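Local coordinates for nonstructural protein 2 (Human rotavirus C, PDB 2GU0), which probably binds single-stranded RNA, hydrolyses nucleoside triphosphates and, as a homooctamer, takes part with NSP5 in building the viroplasms where the viral genome is replicated and packaged, at residues L12-D15 against K16-Y20; T77-V80 against N81-D85. All coordinates share one frame; numbering follows the deposited sequence.

Contact 1: L12-D15 against K16-Y20; sequences LTED and KVVWY
A β-hairpin in the N-terminal part of the protein turns through this loop: strand 8-11 runs out into L12-D15, and the chain comes back through K16 and V17 into strand 18-21, antiparallel to the first. At the base of the loop L12 meets V17, whose CA atoms are 5.3 Å apart. The two side chains lie alongside each other and point the same way, with the CD2 methyl of L12 resting on CG2 of V17 at 3.7 Å. L12 gets there although its CB starts out away from K16-Y20: with CG anti to the carbonyl carbon (chi1 -66°) and an extended second torsion, the branched end reaches V17. F97 is touched by both residues and joins them in one small apolar patch, to which F10 adds a contact with V17.

The other apolar touch involves E14 and V18. Here the aliphatic part of the glutamate does the work, CG lying 3.8 Å from CG2 of V18, while the bend at chi2 (-54°) carries the carboxylate away from the valine. D15 and K16, where the chain turns back, are neighbours in sequence with obliquely crossed side chains. Their charged atoms do not meet, since OD1 of D15 stands 5.6 Å from NZ of K16, so any attraction between them is probably modest at this exposed place.

The loop is tied down from outside by T94, whose OG1 is hydrogen-bonded to O of E14, and by a backbone bond between V17 and M92. V17 also looks into the strand that follows: its CG1 methyl sits 3.5 Å above the plane of the W19 ring, over one face and displaced toward the rim.

Contact 2: T77-V80 against N81-D85; sequences TELV and NLLAD
T77-V80 and N81-D85 are successive turns of one α-helix, 74-90, in the N-terminal part of the protein, and what joins them is the i to i+4 pattern of that helix.

Backbone hydrogen bonds come first. N of N81 donates to O of T77 at 2.9 Å, N of L82 to O of E78 at 2.9 Å, and N of L83 to O of L79, also at 2.9 Å and with the straightest N-H...O angle of the set, 168°. The fourth, from N of A84 to O of V80, is longer at 3.2 Å. Inside 81-85 the same pattern carries on from N of D85 to O of N81.

Apolar contact between side chains is made by L79 and L83, one turn apart on the buried side. L79 has CG opposite its backbone N (chi1 177°), whereas L83 has CG opposite its carbonyl carbon (chi1 -64°), and the two chains slant across one another instead of running alongside. F7 packs on both leucines. L79 also touches L111 of helix 108-119, and its side chain is about 5 Å from that of V108, which is predicted to bind ATP. L82 faces the same helix through L115 and I118, while V80, N81 and A84 lie against P21 at the end of strand 18-21.

On the more open side, T77 and N81 run side by side and point the same way, T77 exposed and N81 partly so. Between the two leucines on the buried face, CG of L79 lies 3.8 Å from CD1 of L83.

How the contacts relate
Contact 1 lies mostly at the surface, its centre about 27 Å from that of the chain; contact 2, about 17 Å from it, is partly buried, with L79, V80, L83 and A84 all inside. Both belong to the N-terminal part, their centres about 16 Å apart. The hairpin turn is joined by sparse apolar touches and takes backbone bonds from strand 8-11 (V18 to S11, Y20 to S9) as well as from T94 and M92, whereas the helix supplies its own regular hydrogen bonds and meets helix 108-119 through L79 and L82. The two contacts meet directly where strand 18-21 passes the helix: CB of A84 packs 4.2 Å from O of W19.

Contact 1: L12-D15 against K16-Y20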
loop_
_atom_site.group_PDB
_atom_site.type_symbol
_atom_site.label_atom_id
_atom_site.label_comp_id
_atom_site.label_asym_id
_atom_site.label_seq_id
_atom_site.Cartn_x
_atom_site.Cartn_y
_atom_site.Cartn_z
ATOM N N LEU A 12 12.706 -47.462 -2.548
ATOM C CA LEU A 12 13.562 -48.438 -3.216
ATOM C C LEU A 12 12.809 -49.390 -4.144
ATOM O O LEU A 12 13.367 -50.385 -4.605
ATOM C CB LEU A 12 14.320 -49.256 -2.171
ATOM C CG LEU A 12 15.345 -48.502 -1.333
ATOM C CD1 LEU A 12 16.071 -49.469 -0.428
ATOM C CD2 LEU A 12 16.331 -47.806 -2.252
ATOM N N THR A 13 11.546 -49.087 -4.422
ATOM C CA THR A 13 10.737 -49.932 -5.298
ATOM C C THR A 13 11.195 -49.910 -6.759
ATOM O O THR A 13 10.964 -50.866 -7.504
ATOM C CB THR A 13 9.252 -49.516 -5.254
ATOM O OG1 THR A 13 9.152 -48.092 -5.384
ATOM C CG2 THR A 13 8.608 -49.965 -3.961
ATOM N N GLU A 14 11.848 -48.825 -7.163
ATOM C CA GLU A 14 12.319 -48.684 -8.536
ATOM C C GLU A 14 13.740 -49.176 -8.765
ATOM O O GLU A 14 14.427 -49.632 -7.845
ATOM C CB GLU A 14 12.223 -47.225 -8.979
ATOM C CG GLU A 14 10.835 -46.625 -8.838
ATOM C CD GLU A 14 9.764 -47.446 -9.539
ATOM O OE1 GLU A 14 9.464 -48.573 -9.077
ATOM O OE2 GLU A 14 9.222 -46.959 -10.558
ATOM N N ASP A 15 14.176 -49.063 -10.014
ATOM C CA ASP A 15 15.505 -49.501 -10.392
ATOM C C ASP A 15 16.540 -48.648 -9.679
ATOM O O ASP A 15 17.495 -49.166 -9.100
ATOM C CB ASP A 15 15.688 -49.387 -11.900
ATOM C CG ASP A 15 16.768 -50.307 -12.417
ATOM O OD1 ASP A 15 17.420 -49.953 -13.425
ATOM O OD2 ASP A 15 16.954 -51.389 -11.816
ATOM N N LYS A 16 16.356 -47.333 -9.738
ATOM C CA LYS A 16 17.266 -46.417 -9.058
ATOM C C LYS A 16 16.547 -45.880 -7.819
ATOM O O LYS A 16 15.313 -45.901 -7.749
ATOM C CB LYS A 16 17.664 -45.239 -9.965
ATOM C CG LYS A 16 18.570 -45.573 -11.160
ATOM C CD LYS A 16 17.770 -45.975 -12.393
ATOM C CE LYS A 16 18.648 -46.024 -13.638
ATOM N NZ LYS A 16 19.162 -44.673 -14.019
ATOM N N VAL A 17 17.314 -45.418 -6.836
ATOM C CA VAL A 17 16.723 -44.863 -5.628
ATOM C C VAL A 17 15.924 -43.603 -5.959
ATOM O O VAL A 17 16.365 -42.755 -6.744
ATOM C CB VAL A 17 17.795 -44.494 -4.607
ATOM C CG1 VAL A 17 17.150 -43.871 -3.376
ATOM C CG2 VAL A 17 18.594 -45.726 -4.242
ATOM N N VAL A 18 14.739 -43.490 -5.374
ATOM C CA VAL A 18 13.905 -42.324 -5.603
ATOM C C VAL A 18 13.842 -41.517 -4.316
ATOM O O VAL A 18 13.516 -42.049 -3.256
ATOM C CB VAL A 18 12.487 -42.728 -6.005
ATOM C CG1 VAL A 18 11.682 -41.493 -6.364
ATOM C CG2 VAL A 18 12.545 -43.713 -7.166
ATOM N N TRP A 19 14.166 -40.233 -4.406
ATOM C CA TRP A 19 14.145 -39.370 -3.232
ATOM C C TRP A 19 12.927 -38.473 -3.202
ATOM O O TRP A 19 12.415 -38.079 -4.244
ATOM C CB TRP A 19 15.399 -38.514 -3.191
ATOM C CG TRP A 19 16.655 -39.322 -3.263
ATOM C CD1 TRP A 19 17.292 -39.757 -4.386
ATOM C CD2 TRP A 19 17.405 -39.818 -2.157
ATOM N NE1 TRP A 19 18.393 -40.493 -4.048
ATOM C CE2 TRP A 19 18.487 -40.546 -2.684
ATOM C CE3 TRP A 19 17.266 -39.719 -0.767
ATOM C CZ2 TRP A 19 19.423 -41.167 -1.877
ATOM C CZ3 TRP A 19 18.184 -40.333 0.033
ATOM C CH2 TRP A 19 19.257 -41.053 -0.521
ATOM N N TYR A 20 12.463 -38.158 -1.999
ATOM C CA TYR A 20 11.311 -37.279 -1.838
ATOM C C TYR A 20 11.571 -36.132 -0.862
ATOM O O TYR A 20 12.320 -36.276 0.108
ATOM C CB TYR A 20 10.097 -38.064 -1.351
ATOM C CG TYR A 20 9.762 -39.247 -2.215
ATOM C CD1 TYR A 20 10.330 -40.498 -1.967
ATOM C CD2 TYR A 20 8.907 -39.113 -3.310
ATOM C CE1 TYR A 20 10.056 -41.588 -2.791
ATOM C CE2 TYR A 20 8.631 -40.194 -4.140
ATOM C CZ TYR A 20 9.208 -41.428 -3.878
ATOM O OH TYR A 20 8.955 -42.494 -4.708
#

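Contact 2: T77-V80 against N81-D85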
loop_
_atom_site.group_PDB
_atom_site.type_symbol
_atom_site.label_atom_id
_atom_site.label_comp_id
_atom_site.label_asym_id
_atom_site.label_seq_id
_atom_site.Cartn_x
_atom_site.Cartn_y
_atom_site.Cartn_z
ATOM N N THR A 77 11.796 -25.318 1.948
ATOM C CA THR A 77 11.092 -25.953 0.845
ATOM C C THR A 77 12.041 -26.006 -0.340
ATOM O O THR A 77 12.175 -27.028 -1.012
ATOM C CB THR A 77 9.875 -25.129 0.412
ATOM O OG1 THR A 77 9.113 -24.757 1.560
ATOM C CG2 THR A 77 9.005 -25.923 -0.515
ATOM N N GLU A 78 12.692 -24.878 -0.585
ATOM C CA GLU A 78 13.640 -24.739 -1.681
ATOM C C GLU A 78 14.741 -25.787 -1.602
ATOM O O GLU A 78 14.924 -26.575 -2.519
ATOM C CB GLU A 78 14.266 -23.349 -1.640
ATOM C CG GLU A 78 13.278 -22.236 -1.858
ATOM C CD GLU A 78 12.910 -22.109 -3.306
ATOM O OE1 GLU A 78 13.793 -21.685 -4.090
ATOM O OE2 GLU A 78 11.756 -22.442 -3.657
ATOM N N LEU A 79 15.474 -25.778 -0.496
ATOM C CA LEU A 79 16.566 -26.711 -0.290
ATOM C C LEU A 79 16.058 -28.149 -0.382
ATOM O O LEU A 79 16.673 -29.012 -1.023
ATOM C CB LEU A 79 17.209 -26.473 1.079
ATOM C CG LEU A 79 18.337 -27.431 1.458
ATOM C CD1 LEU A 79 19.482 -27.259 0.477
ATOM C CD2 LEU A 79 18.797 -27.171 2.875
ATOM N N VAL A 80 14.929 -28.399 0.264
ATOM C CA VAL A 80 14.354 -29.722 0.273
ATOM C C VAL A 80 14.131 -30.234 -1.155
ATOM O O VAL A 80 14.423 -31.399 -1.470
ATOM C CB VAL A 80 13.047 -29.698 1.118
ATOM C CG1 VAL A 80 11.983 -30.571 0.519
ATOM C CG2 VAL A 80 13.357 -30.160 2.529
ATOM N N ASN A 81 13.640 -29.365 -2.033
ATOM C CA ASN A 81 13.398 -29.783 -3.407
ATOM C C ASN A 81 14.666 -29.873 -4.237
ATOM O O ASN A 81 14.774 -30.696 -5.133
ATOM C CB ASN A 81 12.386 -28.862 -4.062
ATOM C CG ASN A 81 10.973 -29.221 -3.686
ATOM O OD1 ASN A 81 10.363 -28.589 -2.833
ATOM N ND2 ASN A 81 10.448 -30.268 -4.307
ATOM N N LEU A 82 15.632 -29.020 -3.935
ATOM C CA LEU A 82 16.898 -29.033 -4.641
ATOM C C LEU A 82 17.575 -30.376 -4.349
ATOM O O LEU A 82 18.078 -31.047 -5.246
ATOM C CB LEU A 82 17.771 -27.883 -4.144
ATOM C CG LEU A 82 19.170 -27.835 -4.742
ATOM C CD1 LEU A 82 19.082 -27.483 -6.214
ATOM C CD2 LEU A 82 19.998 -26.813 -3.992
ATOM N N LEU A 83 17.567 -30.771 -3.086
ATOM C CA LEU A 83 18.182 -32.023 -2.701
ATOM C C LEU A 83 17.507 -33.229 -3.358
ATOM O O LEU A 83 18.186 -34.104 -3.889
ATOM C CB LEU A 83 18.186 -32.149 -1.176
ATOM C CG LEU A 83 19.038 -31.074 -0.481
ATOM C CD1 LEU A 83 18.885 -31.169 1.024
ATOM C CD2 LEU A 83 20.501 -31.236 -0.880
ATOM N N ALA A 84 16.180 -33.280 -3.339
ATOM C CA ALA A 84 15.473 -34.395 -3.963
ATOM C C ALA A 84 15.816 -34.438 -5.459
ATOM O O ALA A 84 16.367 -35.414 -5.957
ATOM C CB ALA A 84 13.964 -34.249 -3.760
ATOM N N ASP A 85 15.490 -33.372 -6.170
ATOM C CA ASP A 85 15.792 -33.279 -7.591
ATOM C C ASP A 85 17.210 -33.732 -7.856
ATOM O O ASP A 85 17.452 -34.592 -8.695
ATOM C CB ASP A 85 15.668 -31.838 -8.065
ATOM C CG ASP A 85 14.253 -31.374 -8.128
ATOM O OD1 ASP A 85 13.396 -31.990 -7.462
ATOM O OD2 ASP A 85 13.996 -30.388 -8.843
#